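Local structure of methylthioribose-1-phosphate isomerase (Saccharomyces cerevisiae, 1W2W) at residues A149-M154 and L186-Y191. The protein catalyses the interconversion of methylthioribose-1-phosphate and methylthioribulose-1-phosphate in the methionine salvage pathway. Sequence-based numbering, arbitrary orientation.
Sequences ANNMKM and LATSGY
Asn151 turns its amide away from its own carbonyl carbon (chi1 -72°) and out to the loop, while Tyr191, with its ring opposite the backbone N (chi1 -159°), turns one ring face to Met152. Asn151 ND2 donates to Gly190 O at 2.9 Å, nearly straight at 165°; the acceptor lies close to the amide plane, though the donor stands somewhat out of the carbonyl plane. ND2 is also 3.3 Å from Thr188 OG1. An amide suits this buried place because its NH2 can serve Gly190 O and still bond weakly to Asp147 OD2, one turn back. The loop is shaped by an ST turn: Thr188 OG1 accepts from Gly190 N (3.0 Å) and also bonds Gly184 O. Gly190 takes backbone angles at which a CB would collide with Ser189 O. Segment 186-191, between strand 174-179 and helix 194-210, packs here against the long helix 129-168 in the N-terminal piece of this eIF-2B-related isomerase. A leucine in place of Asn151 would probably leave Gly190 O without this donor. Met152, deposited as selenomethionine, has the flexible methionine chain to lay CG over one face of the Tyr191 ring, 4.0 Å from its centroid, with SE farther above in a Met-aromatic contact. At the ring's edge, CD2 meets Asn151 O at 3.7 Å, and the hydroxyl reaches Ser200.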
ATOM      1  N   ALA A 149      28.837  13.670  -6.288  1.00 11.81           N
ATOM      2  CA  ALA A 149      29.375  13.640  -7.641  1.00 11.64           C
ATOM      3  C   ALA A 149      28.977  12.337  -8.337  1.00 11.89           C
ATOM      4  O   ALA A 149      28.654  12.339  -9.528  1.00 13.29           O
ATOM      5  CB  ALA A 149      30.888  13.766  -7.627  1.00 12.69           C
ATOM      6  N   ASN A 150      29.012  11.236  -7.589  1.00 10.62           N
ATOM      7  CA  ASN A 150      28.690   9.939  -8.167  1.00 11.45           C
ATOM      8  C   ASN A 150      27.184   9.829  -8.422  1.00 10.47           C
ATOM      9  O   ASN A 150      26.762   9.171  -9.370  1.00 10.62           O
ATOM     10  CB  ASN A 150      29.186   8.789  -7.274  1.00 10.12           C
ATOM     11  CG  ASN A 150      30.700   8.638  -7.293  1.00 11.27           C
ATOM     12  OD1 ASN A 150      31.361   9.093  -8.226  1.00 11.51           O
ATOM     13  ND2 ASN A 150      31.255   8.001  -6.260  1.00 13.47           N
ATOM     14  N   ASN A 151      26.367  10.461  -7.583  1.00 11.50           N
ATOM     15  CA  ASN A 151      24.933  10.478  -7.850  1.00 11.31           C
ATOM     16  C   ASN A 151      24.658  11.173  -9.176  1.00 11.52           C
ATOM     17  O   ASN A 151      23.839  10.719  -9.985  1.00 11.48           O
ATOM     18  CB  ASN A 151      24.187  11.207  -6.736  1.00 11.39           C
ATOM     19  CG  ASN A 151      24.147  10.395  -5.454  1.00 10.67           C
ATOM     20  OD1 ASN A 151      24.418   9.187  -5.458  1.00 10.39           O
ATOM     21  ND2 ASN A 151      23.801  11.051  -4.354  1.00 10.16           N
HETATM   22  N   MSE A 152      25.340  12.284  -9.409  1.00 11.90           N
HETATM   23  CA  MSE A 152      25.153  12.958 -10.695  1.00 13.39           C
HETATM   24  C   MSE A 152      25.654  12.115 -11.858  1.00 13.93           C
HETATM   25  O   MSE A 152      24.985  12.006 -12.890  1.00 13.86           O
HETATM   26  CB  MSE A 152      25.791  14.339 -10.660  1.00 14.48           C
HETATM   27  CG  MSE A 152      25.094  15.186  -9.617  1.00 20.04           C
HETATM   28 SE   MSE A 152      25.767  17.021  -9.589  1.00 34.43          SE
HETATM   29  CE  MSE A 152      27.635  16.727  -9.265  1.00 32.27           C
ATOM     30  N   LYS A 153      26.824  11.507 -11.700  1.00 13.56           N
ATOM     31  CA  LYS A 153      27.352  10.606 -12.723  1.00 13.75           C
ATOM     32  C   LYS A 153      26.398   9.454 -13.050  1.00 14.26           C
ATOM     33  O   LYS A 153      26.107   9.211 -14.222  1.00 14.31           O
ATOM     34  CB  LYS A 153      28.701  10.016 -12.301  1.00 15.33           C
ATOM     35  CG  LYS A 153      29.913  10.879 -12.625  1.00 20.95           C
ATOM     36  CD  LYS A 153      31.199  10.245 -12.085  1.00 24.85           C
ATOM     37  CE  LYS A 153      31.581   9.002 -12.890  1.00 28.93           C
ATOM     38  NZ  LYS A 153      32.958   9.066 -13.476  1.00 31.27           N
HETATM   39  N   MSE A 154      25.924   8.745 -12.029  1.00 12.14           N
HETATM   40  CA  MSE A 154      25.055   7.591 -12.261  1.00 11.46           C
HETATM   41  C   MSE A 154      23.703   8.034 -12.816  1.00 11.43           C
HETATM   42  O   MSE A 154      23.066   7.329 -13.612  1.00 11.53           O
HETATM   43  CB  MSE A 154      24.903   6.728 -10.996  1.00 12.44           C
HETATM   44  CG  MSE A 154      23.864   7.145  -9.979  1.00 13.12           C
HETATM   45 SE   MSE A 154      23.975   5.831  -8.522  1.00 17.35          SE
HETATM   46  CE  MSE A 154      25.497   6.574  -7.479  1.00 14.73           C
ATOM     47  N   LEU A 186      16.846  13.406  -0.106  1.00 11.59           N
ATOM     48  CA  LEU A 186      16.534  12.998   1.260  1.00 11.45           C
ATOM     49  C   LEU A 186      17.166  11.681   1.700  1.00 11.60           C
ATOM     50  O   LEU A 186      17.180  11.380   2.896  1.00 12.36           O
ATOM     51  CB  LEU A 186      15.020  13.002   1.518  1.00 12.24           C
ATOM     52  CG  LEU A 186      14.374  14.392   1.490  1.00 11.74           C
ATOM     53  CD1 LEU A 186      12.852  14.284   1.323  1.00 10.56           C
ATOM     54  CD2 LEU A 186      14.720  15.178   2.762  1.00 10.23           C
ATOM     55  N   ALA A 187      17.671  10.904   0.739  1.00  9.92           N
ATOM     56  CA  ALA A 187      18.240   9.585   1.028  1.00  9.61           C
ATOM     57  C   ALA A 187      19.761   9.557   0.916  1.00  9.90           C
ATOM     58  O   ALA A 187      20.376   8.514   1.137  1.00  9.47           O
ATOM     59  CB  ALA A 187      17.626   8.529   0.099  1.00  9.26           C
ATOM     60  N   THR A 188      20.355  10.696   0.571  1.00  9.62           N
ATOM     61  CA  THR A 188      21.753  10.735   0.122  1.00 11.12           C
ATOM     62  C   THR A 188      22.374  12.084   0.490  1.00 10.94           C
ATOM     63  O   THR A 188      21.802  12.849   1.259  1.00 12.11           O
ATOM     64  CB  THR A 188      21.891  10.514  -1.414  1.00 10.26           C
ATOM     65  OG1 THR A 188      21.359  11.635  -2.147  1.00 11.37           O
ATOM     66  CG2 THR A 188      21.121   9.290  -1.910  1.00 11.63           C
ATOM     67  N   SER A 189      23.539  12.394  -0.074  1.00 11.73           N
ATOM     68  CA  SER A 189      24.138  13.703   0.142  1.00 12.96           C
ATOM     69  C   SER A 189      23.459  14.739  -0.760  1.00 12.88           C
ATOM     70  O   SER A 189      23.753  15.943  -0.660  1.00 13.60           O
ATOM     71  CB  SER A 189      25.646  13.660  -0.158  1.00 12.64           C
ATOM     72  OG  SER A 189      25.852  13.425  -1.546  1.00 13.51           O
ATOM     73  N   GLY A 190      22.565  14.289  -1.641  1.00 11.83           N
ATOM     74  CA  GLY A 190      21.941  15.184  -2.604  1.00 11.84           C
ATOM     75  C   GLY A 190      21.872  14.591  -4.001  1.00 11.52           C
ATOM     76  O   GLY A 190      22.715  13.782  -4.373  1.00 10.82           O
ATOM     77  N   TYR A 191      20.859  15.000  -4.756  1.00 11.13           N
ATOM     78  CA  TYR A 191      20.613  14.529  -6.127  1.00 10.81           C
ATOM     79  C   TYR A 191      20.028  13.103  -6.234  1.00 10.71           C
ATOM     80  O   TYR A 191      18.958  12.897  -6.817  1.00 12.07           O
ATOM     81  CB  TYR A 191      21.839  14.695  -7.024  1.00 10.58           C
ATOM     82  CG  TYR A 191      21.476  14.696  -8.489  1.00 11.64           C
ATOM     83  CD1 TYR A 191      20.952  15.838  -9.081  1.00 13.10           C
ATOM     84  CD2 TYR A 191      21.634  13.558  -9.270  1.00 12.11           C
ATOM     85  CE1 TYR A 191      20.612  15.858 -10.413  1.00 13.54           C
ATOM     86  CE2 TYR A 191      21.294  13.562 -10.606  1.00 12.94           C
ATOM     87  CZ  TYR A 191      20.776  14.718 -11.170  1.00 13.76           C
ATOM     88  OH  TYR A 191      20.423  14.773 -12.495  1.00 13.58           O
TER